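Local coordinates for flavin-containing monooxygenase (Allium sativum, PDB 6WPU), which probably catalyses the FAD-dependent S-oxygenation of S-allyl-L-cysteine, a step expected to lead to the sulfoxide alliin of garlic, at residues 36-40 with 347-352; 21-27 with 45-51; 240-244 with 279-285; 231-235 with 259-263. All blocks are in the same frame, centred on the assembly; numbering follows the deposited sequence.

Interaction 1: 36-40 with 347-352; sequences VTARE and CELQSK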
loop_
_atom_site.group_PDB
_atom_site.type_symbol
_atom_site.label_atom_id
_atom_site.label_comp_id
_atom_site.label_asym_id
_atom_site.label_seq_id
_atom_site.Cartn_x
_atom_site.Cartn_y
_atom_site.Cartn_z
ATOM N N VAL A 36 11.522 -4.254 -7.073
ATOM C CA VAL A 36 12.634 -4.669 -6.228
ATOM C C VAL A 36 12.702 -6.196 -6.165
ATOM O O VAL A 36 13.797 -6.770 -6.068
ATOM C CB VAL A 36 12.552 -4.001 -4.836
ATOM C CG1 VAL A 36 11.452 -4.611 -3.943
ATOM C CG2 VAL A 36 13.923 -4.037 -4.148
ATOM N N THR A 37 11.558 -6.876 -6.289
ATOM C CA THR A 37 11.566 -8.334 -6.324
ATOM C C THR A 37 12.343 -8.841 -7.535
ATOM O O THR A 37 13.128 -9.790 -7.426
ATOM C CB THR A 37 10.131 -8.886 -6.327
ATOM O OG1 THR A 37 9.484 -8.549 -5.096
ATOM C CG2 THR A 37 10.131 -10.415 -6.463
ATOM N N ALA A 38 12.148 -8.200 -8.692
ATOM C CA ALA A 38 12.896 -8.573 -9.886
ATOM C C ALA A 38 14.391 -8.415 -9.662
ATOM O O ALA A 38 15.182 -9.284 -10.053
ATOM C CB ALA A 38 12.444 -7.727 -11.075
ATOM N N ARG A 39 14.797 -7.310 -9.031
ATOM C CA ARG A 39 16.214 -7.091 -8.763
ATOM C C ARG A 39 16.767 -8.164 -7.831
ATOM O O ARG A 39 17.812 -8.765 -8.110
ATOM C CB ARG A 39 16.432 -5.702 -8.172
ATOM C CG ARG A 39 17.894 -5.397 -7.857
ATOM C CD ARG A 39 18.004 -4.073 -7.106
ATOM N NE ARG A 39 17.717 -4.249 -5.685
ATOM C CZ ARG A 39 17.892 -3.311 -4.754
ATOM N NH1 ARG A 39 18.344 -2.101 -5.087
ATOM N NH2 ARG A 39 17.619 -3.592 -3.483
ATOM N N GLU A 40 16.056 -8.446 -6.735
ATOM C CA GLU A 40 16.585 -9.367 -5.733
ATOM C C GLU A 40 16.628 -10.802 -6.247
ATOM O O GLU A 40 17.536 -11.552 -5.889
ATOM C CB GLU A 40 15.758 -9.273 -4.446
ATOM C CG GLU A 40 15.869 -7.910 -3.761
ATOM C CD GLU A 40 17.310 -7.564 -3.368
ATOM O OE1 GLU A 40 17.994 -8.437 -2.791
ATOM O OE2 GLU A 40 17.763 -6.433 -3.653
ATOM N N CYS A 347 9.591 -4.397 1.312
ATOM C CA CYS A 347 9.492 -5.260 0.139
ATOM C C CYS A 347 10.873 -5.721 -0.315
ATOM O O CYS A 347 11.041 -6.859 -0.768
ATOM C CB CYS A 347 8.771 -4.534 -1.003
ATOM S SG CYS A 347 6.996 -4.169 -0.689
ATOM N N GLU A 348 11.867 -4.842 -0.194
ATOM C CA GLU A 348 13.242 -5.195 -0.523
ATOM C C GLU A 348 13.702 -6.385 0.305
ATOM O O GLU A 348 14.246 -7.364 -0.230
ATOM C CB GLU A 348 14.142 -3.977 -0.286
ATOM C CG GLU A 348 15.638 -4.122 -0.636
ATOM C CD GLU A 348 16.395 -2.795 -0.409
ATOM O OE1 GLU A 348 15.827 -1.887 0.258
ATOM O OE2 GLU A 348 17.542 -2.648 -0.896
ATOM N N LEU A 349 13.459 -6.332 1.614
ATOM C CA LEU A 349 13.934 -7.391 2.493
ATOM C C LEU A 349 13.107 -8.662 2.326
ATOM O O LEU A 349 13.652 -9.770 2.377
ATOM C CB LEU A 349 13.923 -6.906 3.932
ATOM C CG LEU A 349 14.968 -5.833 4.217
ATOM C CD1 LEU A 349 14.685 -5.157 5.565
ATOM C CD2 LEU A 349 16.390 -6.433 4.190
ATOM N N GLN A 350 11.799 -8.524 2.100
ATOM C CA GLN A 350 10.982 -9.696 1.812
ATOM C C GLN A 350 11.488 -10.434 0.581
ATOM O O GLN A 350 11.579 -11.664 0.573
ATOM C CB GLN A 350 9.526 -9.299 1.604
ATOM C CG GLN A 350 8.785 -8.927 2.862
ATOM C CD GLN A 350 7.320 -8.692 2.576
ATOM O OE1 GLN A 350 6.969 -8.179 1.516
ATOM N NE2 GLN A 350 6.455 -9.075 3.513
ATOM N N SER A 351 11.787 -9.703 -0.483
ATOM C CA SER A 351 12.142 -10.387 -1.712
ATOM C C SER A 351 13.579 -10.887 -1.649
ATOM O O SER A 351 13.906 -11.901 -2.270
ATOM C CB SER A 351 11.908 -9.461 -2.906
ATOM O OG SER A 351 12.630 -8.255 -2.752
ATOM N N LYS A 352 14.423 -10.216 -0.862
ATOM C CA LYS A 352 15.753 -10.732 -0.571
ATOM C C LYS A 352 15.661 -12.076 0.148
ATOM O O LYS A 352 16.408 -13.012 -0.157
ATOM C CB LYS A 352 16.522 -9.704 0.268
ATOM C CG LYS A 352 18.036 -9.818 0.232
ATOM C CD LYS A 352 18.681 -8.738 1.113
ATOM C CE LYS A 352 18.480 -7.328 0.550
ATOM N NZ LYS A 352 19.308 -7.097 -0.682
#
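Val36 to Glu40 and Cys347 to Lys352 are turns of two helices that run the same general way, their axes 8.6 Å apart at the closest and crossing at -37°. Thr37 and Ser351 mark the tight point of the crossing: the CB of Ser351 lies 3.4 Å from OG1 of Thr37, a hydroxyl that bonds back to Ala33 O within its own helix. Beside it Val36 presses both methyls on the other helix, CG1 against the backbone where Cys347 passes into Glu348 and CG2 against CB of Glu348, 3.9 Å away. Glu40 leans its CG over OG of Ser351 and carries its carboxylate into a network of four charged side chains. Its OE1 takes a 2.8 Å salt bridge from NZ of Lys352; the lysine chain folds back (chi3 -68°, chi4 -72°) to reach it, and NZ meets OE1 from above the carboxylate plane. Its OE2 is gripped side-on by NE and NH2 of Arg39, which approach from opposite faces of the carboxylate. The same NH2 bridges to OE2 of Glu348 at 2.8 Å, in the guanidinium plane but above that of the carboxylate, so one nitrogen joins acids from both helices. Asp102 takes NH1 of Arg39, Arg43 also pairs with Glu40, and the backbone N of Leu101 holds the other oxygen of Glu348. This buried contact sets helix 32-43, which follows strand 24-28 of the parallel sheet, against helix 343-358; Phe130 of helix 120-133 packs on Val36 and Arg39, while Cys409 of helix 398-409 meets Lys352.

Interaction 2: 21-27 with 45-51; sequences VTRHVAI and GHTTTIF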
loop_
_atom_site.group_PDB
_atom_site.type_symbol
_atom_site.label_atom_id
_atom_site.label_comp_id
_atom_site.label_asym_id
_atom_site.label_seq_id
_atom_site.Cartn_x
_atom_site.Cartn_y
_atom_site.Cartn_z
ATOM N N VAL A 21 21.049 -22.775 -6.240
ATOM C CA VAL A 21 20.117 -23.309 -7.220
ATOM C C VAL A 21 19.449 -22.136 -7.921
ATOM O O VAL A 21 19.098 -21.137 -7.282
ATOM C CB VAL A 21 19.088 -24.242 -6.546
ATOM C CG1 VAL A 21 17.813 -24.319 -7.343
ATOM C CG2 VAL A 21 19.681 -25.624 -6.389
ATOM N N THR A 22 19.319 -22.229 -9.242
ATOM C CA THR A 22 18.662 -21.195 -10.023
ATOM C C THR A 22 17.252 -21.670 -10.370
ATOM O O THR A 22 17.060 -22.815 -10.789
ATOM C CB THR A 22 19.480 -20.837 -11.274
ATOM O OG1 THR A 22 18.781 -19.855 -12.061
ATOM C CG2 THR A 22 19.747 -22.053 -12.126
ATOM N N ARG A 23 16.264 -20.812 -10.116
ATOM C CA ARG A 23 14.864 -21.082 -10.408
ATOM C C ARG A 23 14.370 -20.070 -11.428
ATOM O O ARG A 23 14.931 -18.980 -11.576
ATOM C CB ARG A 23 13.984 -20.998 -9.143
ATOM C CG ARG A 23 14.291 -22.056 -8.102
ATOM C CD ARG A 23 14.258 -23.440 -8.721
ATOM N NE ARG A 23 14.379 -24.482 -7.709
ATOM C CZ ARG A 23 14.761 -25.732 -7.962
ATOM N NH1 ARG A 23 15.070 -26.099 -9.201
ATOM N NH2 ARG A 23 14.844 -26.611 -6.972
ATOM N N HIS A 24 13.311 -20.447 -12.139
ATOM C CA HIS A 24 12.620 -19.559 -13.063
ATOM C C HIS A 24 11.312 -19.111 -12.404
ATOM O O HIS A 24 10.454 -19.948 -12.084
ATOM C CB HIS A 24 12.375 -20.261 -14.399
ATOM C CG HIS A 24 11.787 -19.369 -15.440
ATOM N ND1 HIS A 24 12.400 -18.205 -15.854
ATOM C CD2 HIS A 24 10.628 -19.453 -16.138
ATOM C CE1 HIS A 24 11.647 -17.615 -16.767
ATOM N NE2 HIS A 24 10.571 -18.355 -16.962
ATOM N N VAL A 25 11.163 -17.801 -12.207
ATOM C CA VAL A 25 10.175 -17.239 -11.285
ATOM C C VAL A 25 9.323 -16.186 -11.985
ATOM O O VAL A 25 9.851 -15.297 -12.666
ATOM C CB VAL A 25 10.854 -16.615 -10.055
ATOM C CG1 VAL A 25 9.788 -16.180 -9.012
ATOM C CG2 VAL A 25 11.859 -17.608 -9.461
ATOM N N ALA A 26 8.012 -16.256 -11.785
ATOM C CA ALA A 26 7.125 -15.215 -12.288
ATOM C C ALA A 26 6.957 -14.126 -11.238
ATOM O O ALA A 26 6.843 -14.410 -10.039
ATOM C CB ALA A 26 5.758 -15.781 -12.665
ATOM N N ILE A 27 6.946 -12.878 -11.699
ATOM C CA ILE A 27 6.634 -11.724 -10.868
ATOM C C ILE A 27 5.363 -11.092 -11.410
ATOM O O ILE A 27 5.305 -10.701 -12.586
ATOM C CB ILE A 27 7.783 -10.713 -10.834
ATOM C CG1 ILE A 27 9.013 -11.378 -10.227
ATOM C CG2 ILE A 27 7.385 -9.465 -10.024
ATOM C CD1 ILE A 27 10.240 -10.690 -10.588
ATOM N N GLY A 45 20.685 -15.060 -8.713
ATOM C CA GLY A 45 20.940 -16.012 -9.784
ATOM C C GLY A 45 19.708 -16.568 -10.479
ATOM O O GLY A 45 19.852 -17.382 -11.396
ATOM N N HIS A 46 18.507 -16.159 -10.074
ATOM C CA HIS A 46 17.283 -16.672 -10.677
ATOM C C HIS A 46 16.971 -15.953 -11.984
ATOM O O HIS A 46 17.379 -14.815 -12.202
ATOM C CB HIS A 46 16.101 -16.506 -9.719
ATOM C CG HIS A 46 16.328 -17.137 -8.384
ATOM N ND1 HIS A 46 16.556 -18.488 -8.231
ATOM C CD2 HIS A 46 16.387 -16.601 -7.143
ATOM C CE1 HIS A 46 16.739 -18.760 -6.950
ATOM N NE2 HIS A 46 16.636 -17.632 -6.268
ATOM N N THR A 47 16.236 -16.635 -12.857
ATOM C CA THR A 47 15.626 -16.006 -14.020
ATOM C C THR A 47 14.162 -15.683 -13.710
ATOM O O THR A 47 13.536 -16.295 -12.835
ATOM C CB THR A 47 15.725 -16.905 -15.254
ATOM O OG1 THR A 47 15.023 -18.126 -15.006
ATOM C CG2 THR A 47 17.179 -17.235 -15.573
ATOM N N THR A 48 13.620 -14.696 -14.414
ATOM C CA THR A 48 12.295 -14.184 -14.080
ATOM C C THR A 48 11.561 -13.810 -15.350
ATOM O O THR A 48 12.172 -13.504 -16.375
ATOM C CB THR A 48 12.326 -12.932 -13.182
ATOM O OG1 THR A 48 12.970 -11.862 -13.884
ATOM C CG2 THR A 48 13.056 -13.182 -11.867
ATOM N N THR A 49 10.235 -13.824 -15.250
ATOM C CA THR A 49 9.348 -13.153 -16.192
ATOM C C THR A 49 8.469 -12.211 -15.378
ATOM O O THR A 49 7.801 -12.641 -14.430
ATOM C CB THR A 49 8.492 -14.153 -16.983
ATOM O OG1 THR A 49 9.339 -15.054 -17.716
ATOM C CG2 THR A 49 7.558 -13.424 -17.945
ATOM N N ILE A 50 8.482 -10.931 -15.734
ATOM C CA ILE A 50 7.734 -9.909 -15.011
ATOM C C ILE A 50 6.511 -9.536 -15.838
ATOM O O ILE A 50 6.641 -9.136 -17.002
ATOM C CB ILE A 50 8.600 -8.673 -14.738
ATOM C CG1 ILE A 50 9.970 -9.091 -14.176
ATOM C CG2 ILE A 50 7.853 -7.717 -13.825
ATOM C CD1 ILE A 50 11.051 -8.040 -14.375
ATOM N N PHE A 51 5.328 -9.649 -15.242
ATOM C CA PHE A 51 4.082 -9.303 -15.909
ATOM C C PHE A 51 3.564 -8.002 -15.326
ATOM O O PHE A 51 3.420 -7.887 -14.103
ATOM C CB PHE A 51 3.026 -10.404 -15.742
ATOM C CG PHE A 51 3.447 -11.736 -16.276
ATOM C CD1 PHE A 51 3.186 -12.086 -17.605
ATOM C CD2 PHE A 51 4.126 -12.630 -15.463
ATOM C CE1 PHE A 51 3.592 -13.322 -18.113
ATOM C CE2 PHE A 51 4.542 -13.874 -15.949
ATOM C CZ PHE A 51 4.266 -14.225 -17.283
HETATM O O HOH W 1 16.661 -20.331 -14.226
#
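With CG trans to the backbone N (chi1 -174°), the His24 ring reaches Thr47, which places OG1 between its own N and carbonyl carbon (chi1 61°); ND1 of His24 and OG1 of Thr47 then share a 2.8 Å hydrogen bond at the ring edge. Glu171 takes NE2 of the same ring and also OG1 of Thr49. A water joins OG1 of Thr47 to OG1 of Thr22, whose hydroxyl donates to Gly45 O at 2.8 Å. The ring of His46 lies with ND1 accepting from Arg23 N (3.0 Å), nearly in the ring plane, and with NE2 bonded to Ala355 O. Beyond these ends the two strands pair in parallel, from Thr47 N on Arg23 O to a nearly straight Phe51 N to Ile27 O bond of 2.9 Å and 176°. On one face Ala26 CB meets the edge of the Phe51 ring; on the other, Ile27 and Ile50 lie side by side, CD1 to CG1 3.9 Å. Phe51 belongs to the FAD pocket. Helix 32-43 is the crossover of this Rossmann-type beta-alpha-beta unit and covers Ile27 and Ile50 with Ala38; strand 175-178 flanks strand 24-28, and strand 140-142 flanks strand 47-52.

Interaction 3: 240-244 with 279-285; sequences EVHIA and FHDGCSV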
loop_
_atom_site.group_PDB
_atom_site.type_symbol
_atom_site.label_atom_id
_atom_site.label_comp_id
_atom_site.label_asym_id
_atom_site.label_seq_id
_atom_site.Cartn_x
_atom_site.Cartn_y
_atom_site.Cartn_z
ATOM N N GLU A 240 -17.877 23.659 3.159
ATOM C CA GLU A 240 -17.598 23.031 4.449
ATOM C C GLU A 240 -17.089 21.611 4.252
ATOM O O GLU A 240 -17.589 20.878 3.392
ATOM C CB GLU A 240 -18.832 22.979 5.340
ATOM C CG GLU A 240 -19.294 24.330 5.842
ATOM C CD GLU A 240 -20.564 24.219 6.658
ATOM O OE1 GLU A 240 -21.334 25.206 6.701
ATOM O OE2 GLU A 240 -20.797 23.132 7.245
ATOM N N VAL A 241 -16.105 21.225 5.059
ATOM C CA VAL A 241 -15.605 19.853 5.108
ATOM C C VAL A 241 -15.799 19.339 6.530
ATOM O O VAL A 241 -15.410 20.005 7.494
ATOM C CB VAL A 241 -14.129 19.769 4.674
ATOM C CG1 VAL A 241 -13.653 18.312 4.650
ATOM C CG2 VAL A 241 -13.948 20.413 3.295
ATOM N N HIS A 242 -16.429 18.175 6.658
ATOM C CA HIS A 242 -16.670 17.537 7.947
ATOM C C HIS A 242 -16.041 16.150 7.912
ATOM O O HIS A 242 -16.385 15.336 7.046
ATOM C CB HIS A 242 -18.169 17.443 8.235
ATOM C CG HIS A 242 -18.844 18.773 8.381
ATOM N ND1 HIS A 242 -19.069 19.360 9.606
ATOM C CD2 HIS A 242 -19.341 19.630 7.456
ATOM C CE1 HIS A 242 -19.681 20.519 9.430
ATOM N NE2 HIS A 242 -19.847 20.710 8.133
ATOM N N ILE A 243 -15.105 15.889 8.825
ATOM C CA ILE A 243 -14.464 14.581 8.929
ATOM C C ILE A 243 -15.199 13.775 9.987
ATOM O O ILE A 243 -15.402 14.253 11.108
ATOM C CB ILE A 243 -12.970 14.703 9.273
ATOM C CG1 ILE A 243 -12.284 15.716 8.357
ATOM C CG2 ILE A 243 -12.285 13.349 9.147
ATOM C CD1 ILE A 243 -10.788 15.854 8.606
ATOM N N ALA A 244 -15.623 12.563 9.625
ATOM C CA ALA A 244 -16.173 11.604 10.581
ATOM C C ALA A 244 -15.052 10.626 10.882
ATOM O O ALA A 244 -14.748 9.762 10.063
ATOM C CB ALA A 244 -17.396 10.886 10.024
ATOM N N PHE A 279 -24.308 14.057 13.093
ATOM C CA PHE A 279 -23.169 13.404 13.711
ATOM C C PHE A 279 -23.505 13.067 15.160
ATOM O O PHE A 279 -24.467 13.586 15.734
ATOM C CB PHE A 279 -21.925 14.291 13.619
ATOM C CG PHE A 279 -21.444 14.508 12.211
ATOM C CD1 PHE A 279 -21.863 15.610 11.484
ATOM C CD2 PHE A 279 -20.585 13.591 11.603
ATOM C CE1 PHE A 279 -21.433 15.807 10.177
ATOM C CE2 PHE A 279 -20.157 13.785 10.311
ATOM C CZ PHE A 279 -20.585 14.900 9.590
ATOM N N HIS A 280 -22.721 12.159 15.740
ATOM C CA HIS A 280 -22.968 11.772 17.125
ATOM C C HIS A 280 -22.874 12.961 18.071
ATOM O O HIS A 280 -23.599 13.012 19.070
ATOM C CB HIS A 280 -21.995 10.683 17.561
ATOM C CG HIS A 280 -21.969 10.477 19.044
ATOM N ND1 HIS A 280 -22.897 9.701 19.704
ATOM C CD2 HIS A 280 -21.141 10.965 19.997
ATOM C CE1 HIS A 280 -22.637 9.710 20.999
ATOM N NE2 HIS A 280 -21.577 10.471 21.204
ATOM N N ASP A 281 -21.993 13.924 17.781
ATOM C CA ASP A 281 -21.920 15.114 18.634
ATOM C C ASP A 281 -23.114 16.049 18.474
ATOM O O ASP A 281 -23.118 17.139 19.048
ATOM C CB ASP A 281 -20.622 15.884 18.370
ATOM C CG ASP A 281 -20.374 16.131 16.888
ATOM O OD1 ASP A 281 -21.309 16.570 16.183
ATOM O OD2 ASP A 281 -19.225 15.902 16.440
ATOM N N GLY A 282 -24.154 15.703 17.726
ATOM C CA GLY A 282 -25.299 16.571 17.586
ATOM C C GLY A 282 -25.269 17.490 16.383
ATOM O O GLY A 282 -26.311 18.052 16.029
ATOM N N CYS A 283 -24.115 17.673 15.748
ATOM C CA CYS A 283 -24.045 18.553 14.589
ATOM C C CYS A 283 -24.846 17.970 13.426
ATOM O O CYS A 283 -24.690 16.799 13.062
ATOM C CB CYS A 283 -22.588 18.776 14.190
ATOM S SG CYS A 283 -22.356 19.697 12.635
ATOM N N SER A 284 -25.725 18.791 12.856
ATOM C CA SER A 284 -26.554 18.414 11.718
ATOM C C SER A 284 -26.270 19.379 10.578
ATOM O O SER A 284 -26.243 20.598 10.786
ATOM C CB SER A 284 -28.041 18.453 12.086
ATOM O OG SER A 284 -28.852 18.038 11.003
ATOM N N VAL A 285 -26.070 18.847 9.376
ATOM C CA VAL A 285 -25.747 19.707 8.245
ATOM C C VAL A 285 -26.266 19.071 6.957
ATOM O O VAL A 285 -26.317 17.845 6.822
ATOM C CB VAL A 285 -24.221 19.982 8.207
ATOM C CG1 VAL A 285 -23.436 18.714 7.841
ATOM C CG2 VAL A 285 -23.896 21.152 7.270
#
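Ring and apolar contacts carry the meeting of His242 and Phe279. The two rings are turned only 23° from parallel but slid so far apart, 5.8 Å between centroids, that they barely overlap; the closer touch is CB of His242 against CZ of Phe279, at 3.8 Å. Ala244, next but one along the strand, sets its CB at the edge of the same phenyl ring, 4.0 Å from CE2. Val285 comes to His242 from the opposite direction and lays CG1 over one imidazole face, a CH-pi contact 4.3 Å from the ring centroid and 18° off its normal. The valine's other methyl, CG2, lies 3.7 Å from OE2 of Glu240. SG of Cys283 approaches the imidazole obliquely, 5.0 Å from its centroid, as a loose sulfur-aromatic neighbour.

The polar bonds that fix these groups run within a segment or to His265, and none joins the two segments. NE2 of His242 donates to OE2 of Glu240 at 2.7 Å, nearly straight and in the ring plane, using the anti lone pair of the carboxylate; ND1 of the ring is bonded to NE2 of His265, so both ring nitrogens are held and rotation of the imidazole is restrained. A negative Glu240 would probably favour a proton on NE2. Across the turn, Phe279 N binds Cys283 O, and Asp281 OD1 accepts from Cys283 N in an Asx turn at 3.0 Å.

His265 also stacks on Phe279, extending the aromatic layer. The type I turn 279-282 links strands 276-279 and 284-286 as an antiparallel hairpin of the same curled mixed sheet, whose side chains pack on those of strand 240-244.

Interaction 4: 231-235 with 259-263; sequences SRDVA and YDNMW. With SO4 (sulfate ion), chain D.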
loop_
_atom_site.group_PDB
_atom_site.type_symbol
_atom_site.label_atom_id
_atom_site.label_comp_id
_atom_site.label_asym_id
_atom_site.label_seq_id
_atom_site.Cartn_x
_atom_site.Cartn_y
_atom_site.Cartn_z
ATOM N N SER A 231 -9.262 15.861 3.136
ATOM C CA SER A 231 -10.111 16.915 3.694
ATOM C C SER A 231 -9.492 18.288 3.494
ATOM O O SER A 231 -10.171 19.231 3.066
ATOM C CB SER A 231 -10.353 16.666 5.183
ATOM O OG SER A 231 -10.977 15.411 5.373
ATOM N N ARG A 232 -8.200 18.426 3.812
ATOM C CA ARG A 232 -7.555 19.724 3.637
ATOM C C ARG A 232 -7.509 20.117 2.164
ATOM O O ARG A 232 -7.699 21.292 1.822
ATOM C CB ARG A 232 -6.151 19.697 4.244
ATOM C CG ARG A 232 -6.162 19.596 5.765
ATOM C CD ARG A 232 -4.810 19.913 6.375
ATOM N NE ARG A 232 -3.790 19.002 5.885
ATOM C CZ ARG A 232 -2.806 19.352 5.066
ATOM N NH1 ARG A 232 -2.683 20.616 4.662
ATOM N NH2 ARG A 232 -1.938 18.436 4.662
ATOM N N ASP A 233 -7.278 19.139 1.278
ATOM C CA ASP A 233 -7.280 19.407 -0.156
ATOM C C ASP A 233 -8.654 19.880 -0.613
ATOM O O ASP A 233 -8.772 20.903 -1.290
ATOM C CB ASP A 233 -6.851 18.145 -0.916
ATOM C CG ASP A 233 -6.319 18.444 -2.305
ATOM O OD1 ASP A 233 -5.434 19.321 -2.443
ATOM O OD2 ASP A 233 -6.763 17.782 -3.266
ATOM N N VAL A 234 -9.704 19.146 -0.230
ATOM C CA VAL A 234 -11.077 19.508 -0.578
ATOM C C VAL A 234 -11.441 20.865 0.016
ATOM O O VAL A 234 -12.135 21.672 -0.616
ATOM C CB VAL A 234 -12.041 18.396 -0.111
ATOM C CG1 VAL A 234 -13.498 18.842 -0.197
ATOM C CG2 VAL A 234 -11.826 17.136 -0.943
ATOM N N ALA A 235 -10.958 21.153 1.228
ATOM C CA ALA A 235 -11.293 22.411 1.886
ATOM C C ALA A 235 -10.760 23.629 1.141
ATOM O O ALA A 235 -11.200 24.748 1.439
ATOM C CB ALA A 235 -10.770 22.409 3.326
ATOM N N TYR A 259 -7.823 26.171 9.549
ATOM C CA TYR A 259 -8.896 26.154 8.561
ATOM C C TYR A 259 -10.167 26.686 9.194
ATOM O O TYR A 259 -10.535 26.272 10.297
ATOM C CB TYR A 259 -9.142 24.741 8.017
ATOM C CG TYR A 259 -8.021 24.201 7.170
ATOM C CD1 TYR A 259 -8.101 24.225 5.786
ATOM C CD2 TYR A 259 -6.880 23.663 7.753
ATOM C CE1 TYR A 259 -7.076 23.728 5.001
ATOM C CE2 TYR A 259 -5.847 23.171 6.981
ATOM C CZ TYR A 259 -5.949 23.205 5.602
ATOM O OH TYR A 259 -4.924 22.710 4.822
ATOM N N ASP A 260 -10.837 27.597 8.492
ATOM C CA ASP A 260 -12.102 28.137 8.961
ATOM C C ASP A 260 -13.302 27.312 8.514
ATOM O O ASP A 260 -14.405 27.529 9.030
ATOM C CB ASP A 260 -12.274 29.587 8.483
ATOM N N ASN A 261 -13.115 26.360 7.591
ATOM C CA ASN A 261 -14.224 25.662 6.947
ATOM C C ASN A 261 -14.097 24.139 7.059
ATOM O O ASN A 261 -14.637 23.407 6.219
ATOM C CB ASN A 261 -14.325 26.073 5.475
ATOM C CG ASN A 261 -13.157 25.539 4.646
ATOM O OD1 ASN A 261 -12.041 25.383 5.156
ATOM N ND2 ASN A 261 -13.413 25.248 3.360
ATOM N N MET A 262 -13.396 23.639 8.079
ATOM C CA MET A 262 -13.214 22.203 8.276
ATOM C C MET A 262 -13.499 21.851 9.726
ATOM O O MET A 262 -12.968 22.493 10.639
ATOM C CB MET A 262 -11.801 21.745 7.902
ATOM C CG MET A 262 -11.587 20.232 8.053
ATOM S SD MET A 262 -9.982 19.629 7.438
ATOM C CE MET A 262 -9.552 20.957 6.340
ATOM N N TRP A 263 -14.347 20.844 9.937
ATOM C CA TRP A 263 -14.705 20.409 11.279
ATOM C C TRP A 263 -14.465 18.914 11.433
ATOM O O TRP A 263 -14.607 18.145 10.474
ATOM C CB TRP A 263 -16.157 20.729 11.600
ATOM C CG TRP A 263 -16.398 22.202 11.782
ATOM C CD1 TRP A 263 -16.399 22.905 12.966
ATOM C CD2 TRP A 263 -16.662 23.157 10.748
ATOM N NE1 TRP A 263 -16.647 24.232 12.720
ATOM C CE2 TRP A 263 -16.813 24.416 11.372
ATOM C CE3 TRP A 263 -16.781 23.071 9.358
ATOM C CZ2 TRP A 263 -17.083 25.578 10.651
ATOM C CZ3 TRP A 263 -17.049 24.227 8.641
ATOM C CH2 TRP A 263 -17.200 25.465 9.291
HETATM S S SO4 D . 0.540 20.126 2.689
HETATM O O1 SO4 D . -0.499 21.159 2.712
HETATM O O2 SO4 D . 1.472 20.377 3.786
HETATM O O3 SO4 D . -0.060 18.813 2.892
HETATM O O4 SO4 D . 1.215 20.131 1.387
#
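Tyr259 and Arg232 meet first at the phenol oxygen: NH1 of Arg232 donates to OH of Tyr259 at 3.1 Å with an angle of 157°, the oxygen lying close to the guanidinium plane. The aliphatic part of the arginine crosses the tyrosine at about a right angle, its CD 3.5 Å from CE2, and the bend at chi3 (-60°) brings NH1 within bonding distance of the hydroxyl. The methyl of Met262 sits between Ala235, Arg232 and the rim of one face of the Tyr259 ring. Its CE reaches CB of Ala235 at 3.6 Å and comes equally near CA of Arg232, while SD rests on CB of Ser231. At the end of the helical segment, ND2 of Asn261 donates to the carbonyl O of Ala235 at 3.0 Å, in the carbonyl plane and on a lone pair; a second bond from ND2, to Ala238 O, ties the amide to the residues after the helix.

The edge of the Arg232 guanidinium also binds a sulfate ion, probably from the crystallisation liquor, in its plane. NH1 holds O1 at 3.0 Å and NH2 holds O3 at 2.6 Å, both nearly straight. In the second shell Arg90 grips the ion and Asp229 salt-bridges NH2. Helix 225-234 is the beta-alpha-beta crossover between parallel strands 217-221 and 240-244, probably of the second dinucleotide-binding domain as in related monooxygenases. Here it packs against the start of strand 262-271, with Val241 of strand 240-244 touching Ser231 and Ala235, and Ile220 of strand 217-221 touching Ser231.

How the interactions relate
Interactions 1 and 2 belong to one unit, their centres 12 Å apart: helix 32-43 of interaction 1 is the crossover between the strands of interaction 2, and Ala38 packs on both Ile27 and Ile50. Interactions 3 and 4, 13 Å apart, share the mixed sheet, where Val241 and Ile243 probably hydrogen-bond to Trp263. The pairs lie on opposite sides of the chain's centre, 39 to 53 Å between centres. Within each pair the segments alternate along the chain; interaction 2 closes before 3 and 4 open, and both are nested within interaction 1. The first pair thus forms part of the FAD-binding region, the second part of the mixed-sheet region, probably the second dinucleotide-binding domain as in related monooxygenases.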